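Local coordinates for DUF211 domain-containing protein (Archaeoglobus fulgidus DSM 4304, PDB 3BPD) that is of unknown function but binds magnesium ions and assembles into a heptamer, as a member of the DUF211 family, at residues 8-13 and 52-57; 26-31 and 63-68. The protein carries 1 engineered substitution. All blocks are in the same frame, centred on the assembly; numbering follows the deposited sequence.

In the fold
Interaction 1 joins the two central strands of a four-stranded antiparallel sheet; interaction 2 joins the two helices on one face of it. Their centres lie about 11 Å apart, and side chains meet between the layers: Leu9 CD1 is 4.0 Å from Ile65 CD1, and Ile53 CG2 is 4.2 Å from Leu28 CD1. Along the chain the contacts interleave, since strand 6-16 leads to helix 21-29 and strand 48-57 to helix 62-71. One magnesium site touches interaction 1, through Asp12 on the sheet face away from the helices; another, at Glu43 and Asp45, lies outside both contacts. Interaction 2 is remote from these sites. Both contacts also touch a second subunit of the heptamer.

Interaction 1 (8-13 and 52-57); sequences RLVLDV and KITILG. With MG (magnesium ion), chain Y.
Leu9 and Leu11 pair with Ile55 and Ile53 through four backbone hydrogen bonds. Each partnership uses both its N-H groups: Leu9 N donates to Ile55 O, and Ile55 N returns to Leu9 O at 3.0 Å. Ile53 N meets Leu11 O in the straightest bond of the four, 174° at the hydrogen. Arg8-Leu56, Val10-Thr54 and Asp12-Lys52 are the non-hydrogen-bonded pairs, where CA-H groups of the strands add close approaches to carbonyl oxygens.

Apolar contacts occupy the face bearing Leu9, Leu11, Ile53 and Ile55. The CB atoms of Leu11 and Ile53 lie 4.3 Å apart, and Ile53 CD1 reaches back to Val13 CG2 at 4.0 Å. Helix 62-71 covers this face, with Ile69 touching both Leu11 and Ile53.

The other face is more polar. Val10 and Thr54 stand side by side, pointing the same way; with CG1 anti to its backbone N (chi1 171°), Val10 leaves CG2 beside Thr54 OG1, 3.9 Å off. The start of the Arg8 chain passes beside Ile55 O, then the chain bends at chi3 (69°), and its guanidinium makes salt bridges to Glu81 and Glu90. Val92 of a second subunit packs on both Arg8 and Val10.

Charge gathers at the end holding Asp12. Its OD1 binds magnesium at 2.2 Å, together with Ser78 OG of the adjacent strand. Lys52 NZ stays 4.5 Å from Asp12 OD2, too far for a salt bridge, and forms a long, weak ion pair with Asp80; its charge may partly offset those of the two carboxylates. This is the central antiparallel strand pair of a ferredoxin-like sheet, with a metal site on the face away from the helices.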
loop_
_atom_site.group_PDB
_atom_site.type_symbol
_atom_site.label_atom_id
_atom_site.label_comp_id
_atom_site.label_asym_id
_atom_site.label_seq_id
_atom_site.Cartn_x
_atom_site.Cartn_y
_atom_site.Cartn_z
ATOM N N ARG F 8 12.323 -15.439 11.872
ATOM C CA ARG F 8 12.435 -15.243 10.434
ATOM C C ARG F 8 13.856 -14.850 9.995
ATOM O O ARG F 8 14.542 -14.063 10.653
ATOM C CB ARG F 8 11.424 -14.183 9.973
ATOM C CG ARG F 8 11.145 -14.200 8.474
ATOM C CD ARG F 8 10.127 -13.142 8.091
ATOM N NE ARG F 8 10.676 -11.800 8.238
ATOM C CZ ARG F 8 9.950 -10.687 8.222
ATOM N NH1 ARG F 8 8.638 -10.751 8.061
ATOM N NH2 ARG F 8 10.538 -9.511 8.385
ATOM N N LEU F 9 14.290 -15.414 8.877
ATOM C CA LEU F 9 15.613 -15.132 8.341
ATOM C C LEU F 9 15.538 -14.854 6.837
ATOM O O LEU F 9 14.773 -15.487 6.105
ATOM C CB LEU F 9 16.553 -16.329 8.574
ATOM C CG LEU F 9 16.869 -16.727 10.013
ATOM C CD1 LEU F 9 17.488 -18.119 10.079
ATOM C CD2 LEU F 9 17.804 -15.693 10.596
ATOM N N VAL F 10 16.307 -13.881 6.373
ATOM C CA VAL F 10 16.356 -13.620 4.946
ATOM C C VAL F 10 17.823 -13.854 4.639
ATOM O O VAL F 10 18.688 -13.089 5.043
ATOM C CB VAL F 10 15.928 -12.176 4.577
ATOM C CG1 VAL F 10 16.213 -11.924 3.095
ATOM C CG2 VAL F 10 14.434 -11.978 4.872
ATOM N N LEU F 11 18.098 -14.951 3.960
ATOM C CA LEU F 11 19.462 -15.298 3.639
ATOM C C LEU F 11 19.855 -15.053 2.190
ATOM O O LEU F 11 19.140 -15.426 1.269
ATOM C CB LEU F 11 19.699 -16.764 3.992
ATOM C CG LEU F 11 19.327 -17.117 5.432
ATOM C CD1 LEU F 11 19.765 -18.529 5.741
ATOM C CD2 LEU F 11 19.990 -16.136 6.388
ATOM N N ASP F 12 20.988 -14.395 1.994
ATOM C CA ASP F 12 21.490 -14.164 0.652
ATOM C C ASP F 12 22.370 -15.371 0.369
ATOM O O ASP F 12 23.407 -15.553 1.011
ATOM C CB ASP F 12 22.346 -12.907 0.592
ATOM C CG ASP F 12 23.096 -12.793 -0.712
ATOM O OD1 ASP F 12 24.017 -11.957 -0.792
ATOM O OD2 ASP F 12 22.760 -13.543 -1.662
ATOM N N VAL F 13 21.962 -16.192 -0.590
ATOM C CA VAL F 13 22.718 -17.391 -0.912
ATOM C C VAL F 13 23.179 -17.520 -2.362
ATOM O O VAL F 13 22.444 -17.200 -3.295
ATOM C CB VAL F 13 21.901 -18.649 -0.537
ATOM C CG1 VAL F 13 22.579 -19.898 -1.057
ATOM C CG2 VAL F 13 21.753 -18.729 0.972
ATOM N N LYS F 52 17.501 -15.327 -2.864
ATOM C CA LYS F 52 17.126 -14.786 -1.552
ATOM C C LYS F 52 16.195 -15.805 -0.869
ATOM O O LYS F 52 15.145 -16.149 -1.414
ATOM C CB LYS F 52 16.394 -13.445 -1.707
ATOM C CG LYS F 52 17.078 -12.283 -1.018
ATOM C CD LYS F 52 18.338 -11.862 -1.768
ATOM C CE LYS F 52 19.062 -10.716 -1.082
ATOM N NZ LYS F 52 19.985 -10.045 -2.040
ATOM N N ILE F 53 16.583 -16.290 0.310
ATOM C CA ILE F 53 15.773 -17.267 1.042
ATOM C C ILE F 53 15.114 -16.657 2.279
ATOM O O ILE F 53 15.785 -16.084 3.133
ATOM C CB ILE F 53 16.613 -18.479 1.513
ATOM C CG1 ILE F 53 17.190 -19.240 0.308
ATOM C CG2 ILE F 53 15.746 -19.411 2.346
ATOM C CD1 ILE F 53 18.152 -20.393 0.678
ATOM N N THR F 54 13.795 -16.776 2.361
ATOM C CA THR F 54 13.053 -16.258 3.495
ATOM C C THR F 54 12.457 -17.465 4.207
ATOM O O THR F 54 11.688 -18.231 3.617
ATOM C CB THR F 54 11.906 -15.317 3.049
ATOM O OG1 THR F 54 12.449 -14.210 2.333
ATOM C CG2 THR F 54 11.134 -14.785 4.252
ATOM N N ILE F 55 12.832 -17.632 5.472
ATOM C CA ILE F 55 12.351 -18.732 6.293
ATOM C C ILE F 55 11.536 -18.214 7.465
ATOM O O ILE F 55 11.991 -17.363 8.236
ATOM C CB ILE F 55 13.509 -19.551 6.853
ATOM C CG1 ILE F 55 14.431 -19.973 5.723
ATOM C CG2 ILE F 55 12.982 -20.786 7.551
ATOM C CD1 ILE F 55 15.633 -20.721 6.197
ATOM N N LEU F 56 10.320 -18.739 7.582
ATOM C CA LEU F 56 9.408 -18.369 8.652
ATOM C C LEU F 56 9.211 -19.578 9.569
ATOM O O LEU F 56 9.251 -20.719 9.115
ATOM C CB LEU F 56 8.056 -17.941 8.067
ATOM C CG LEU F 56 7.024 -17.476 9.100
ATOM C CD1 LEU F 56 7.600 -16.276 9.835
ATOM C CD2 LEU F 56 5.693 -17.136 8.448
ATOM N N GLY F 57 9.003 -19.328 10.857
ATOM C CA GLY F 57 8.788 -20.421 11.790
ATOM C C GLY F 57 8.923 -19.995 13.235
ATOM O O GLY F 57 8.839 -18.804 13.545
HETATM MG MG MG Y . 24.468 -10.257 0.575
#

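Interaction 2 (26-31 and 63-68)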
loop_
_atom_site.group_PDB
_atom_site.type_symbol
_atom_site.label_atom_id
_atom_site.label_comp_id
_atom_site.label_asym_id
_atom_site.label_seq_id
_atom_site.Cartn_x
_atom_site.Cartn_y
_atom_site.Cartn_z
ATOM N N LEU F 26 11.850 -27.334 -0.745
ATOM C CA LEU F 26 11.287 -28.534 -0.132
ATOM C C LEU F 26 12.052 -28.976 1.114
ATOM O O LEU F 26 11.472 -29.106 2.191
ATOM C CB LEU F 26 11.249 -29.679 -1.141
ATOM C CG LEU F 26 10.267 -29.475 -2.297
ATOM C CD1 LEU F 26 10.583 -30.459 -3.405
ATOM C CD2 LEU F 26 8.817 -29.632 -1.809
ATOM N N LYS F 27 13.356 -29.192 0.967
ATOM C CA LYS F 27 14.169 -29.641 2.085
ATOM C C LYS F 27 14.117 -28.723 3.294
ATOM O O LYS F 27 14.014 -29.196 4.431
ATOM C CB LYS F 27 15.618 -29.844 1.643
ATOM C CG LYS F 27 15.774 -30.945 0.608
ATOM C CD LYS F 27 15.021 -32.198 1.043
ATOM C CE LYS F 27 14.904 -33.204 -0.084
ATOM N NZ LYS F 27 14.017 -34.340 0.285
ATOM N N LEU F 28 14.185 -27.415 3.062
ATOM C CA LEU F 28 14.136 -26.463 4.169
ATOM C C LEU F 28 12.776 -26.444 4.820
ATOM O O LEU F 28 12.671 -26.309 6.039
ATOM C CB LEU F 28 14.484 -25.056 3.690
ATOM C CG LEU F 28 15.988 -24.810 3.583
ATOM C CD1 LEU F 28 16.265 -23.535 2.822
ATOM C CD2 LEU F 28 16.577 -24.743 4.982
ATOM N N SER F 29 11.736 -26.593 4.005
ATOM C CA SER F 29 10.366 -26.574 4.509
ATOM C C SER F 29 10.049 -27.804 5.338
ATOM O O SER F 29 9.129 -27.791 6.150
ATOM C CB SER F 29 9.363 -26.495 3.356
ATOM O OG SER F 29 9.288 -27.727 2.670
ATOM N N GLU F 30 10.810 -28.872 5.128
ATOM C CA GLU F 30 10.575 -30.110 5.859
ATOM C C GLU F 30 11.214 -30.110 7.248
ATOM O O GLU F 30 10.950 -31.004 8.060
ATOM C CB GLU F 30 11.056 -31.294 5.024
ATOM C CG GLU F 30 10.242 -31.501 3.748
ATOM C CD GLU F 30 10.908 -32.455 2.770
ATOM O OE1 GLU F 30 10.319 -32.739 1.707
ATOM O OE2 GLU F 30 12.027 -32.925 3.055
ATOM N N LEU F 31 12.041 -29.102 7.521
ATOM C CA LEU F 31 12.675 -28.960 8.827
ATOM C C LEU F 31 11.575 -28.721 9.867
ATOM O O LEU F 31 10.519 -28.145 9.568
ATOM C CB LEU F 31 13.644 -27.776 8.828
ATOM C CG LEU F 31 15.044 -27.964 8.257
ATOM C CD1 LEU F 31 15.715 -26.610 8.070
ATOM C CD2 LEU F 31 15.846 -28.837 9.206
ATOM N N GLU F 63 21.999 -23.015 12.819
ATOM C CA GLU F 63 22.974 -24.003 12.370
ATOM C C GLU F 63 22.292 -25.072 11.509
ATOM O O GLU F 63 22.750 -25.387 10.411
ATOM C CB GLU F 63 23.669 -24.659 13.573
ATOM C CG GLU F 63 24.524 -23.705 14.439
ATOM C CD GLU F 63 25.697 -23.042 13.690
ATOM O OE1 GLU F 63 26.497 -23.763 13.046
ATOM O OE2 GLU F 63 25.818 -21.795 13.768
ATOM N N GLN F 64 21.194 -25.621 12.008
ATOM C CA GLN F 64 20.469 -26.636 11.267
ATOM C C GLN F 64 20.073 -26.119 9.881
ATOM O O GLN F 64 20.233 -26.822 8.886
ATOM C CB GLN F 64 19.221 -27.068 12.038
ATOM C CG GLN F 64 18.447 -28.186 11.358
ATOM C CD GLN F 64 17.148 -28.508 12.067
ATOM O OE1 GLN F 64 16.380 -27.606 12.403
ATOM N NE2 GLN F 64 16.886 -29.796 12.286
ATOM N N ILE F 65 19.554 -24.895 9.813
ATOM C CA ILE F 65 19.157 -24.319 8.534
ATOM C C ILE F 65 20.378 -24.143 7.638
ATOM O O ILE F 65 20.325 -24.419 6.434
ATOM C CB ILE F 65 18.455 -22.959 8.726
ATOM C CG1 ILE F 65 17.074 -23.182 9.348
ATOM C CG2 ILE F 65 18.323 -22.245 7.391
ATOM C CD1 ILE F 65 16.337 -21.921 9.730
ATOM N N LYS F 66 21.480 -23.694 8.232
ATOM C CA LYS F 66 22.720 -23.500 7.491
ATOM C C LYS F 66 23.198 -24.871 7.002
ATOM O O LYS F 66 23.724 -25.019 5.894
ATOM C CB LYS F 66 23.781 -22.858 8.397
ATOM C CG LYS F 66 25.123 -22.640 7.715
ATOM C CD LYS F 66 26.178 -22.105 8.671
ATOM C CE LYS F 66 27.553 -22.126 7.998
ATOM N NZ LYS F 66 28.678 -21.565 8.810
ATOM N N GLY F 67 22.995 -25.873 7.847
ATOM C CA GLY F 67 23.398 -27.213 7.498
ATOM C C GLY F 67 22.744 -27.638 6.208
ATOM O O GLY F 67 23.434 -28.044 5.278
ATOM N N VAL F 68 21.417 -27.522 6.145
ATOM C CA VAL F 68 20.668 -27.923 4.964
ATOM C C VAL F 68 21.165 -27.204 3.732
ATOM O O VAL F 68 21.492 -27.844 2.735
ATOM C CB VAL F 68 19.161 -27.647 5.120
ATOM C CG1 VAL F 68 18.411 -28.182 3.916
ATOM C CG2 VAL F 68 18.644 -28.292 6.386
#
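Leu28 and Leu31 share one side-chain shape, CG opposite the carbonyl carbon and beside the backbone N (chi1 -82° in both), which carries their methyl ends to Ile65 and Val68. The two helices of a ferredoxin-like beta-alpha-beta-beta-alpha-beta fold meet here on one face of the sheet, helix 21-29 and the residues just after it against helix 62-71.

Leu28 uses CD2 for both partners. This methyl lies 3.9 Å from Ile65 CG2, the two side chains crossing at about a right angle, and 3.9 Å from Val68 CB. On the sheet side, Leu28 also touches Val37 of strand 34-44, so the contact reaches the sheet.

Leu31, in the loop after the helix, starts toward the other helix. Its CD1 fits between two branches there, 3.8 Å from Val68 CG2 and 3.9 Å from Ile65 CG1. The Leu31 and Val68 side chains run antiparallel past one another, while Leu31 meets Ile65 at a slant. With an alanine at Leu31, CG and both methyls are gone, which would probably open a gap between the loop and helix 62-71 and leave Val68 CG2 and Ile65 CG1 without this neighbour.

Within 26-31, Ser29 OG hydrogen-bonds to Leu26 O at 2.6 Å, tying the serine hydroxyl back to its own helix. The end of Lys27 leads away from the interface, its NZ in a long salt bridge with Glu30 OE2, while the start of the chain stays in it: Lys27 CB lies 4.0 Å from Val68 CG1.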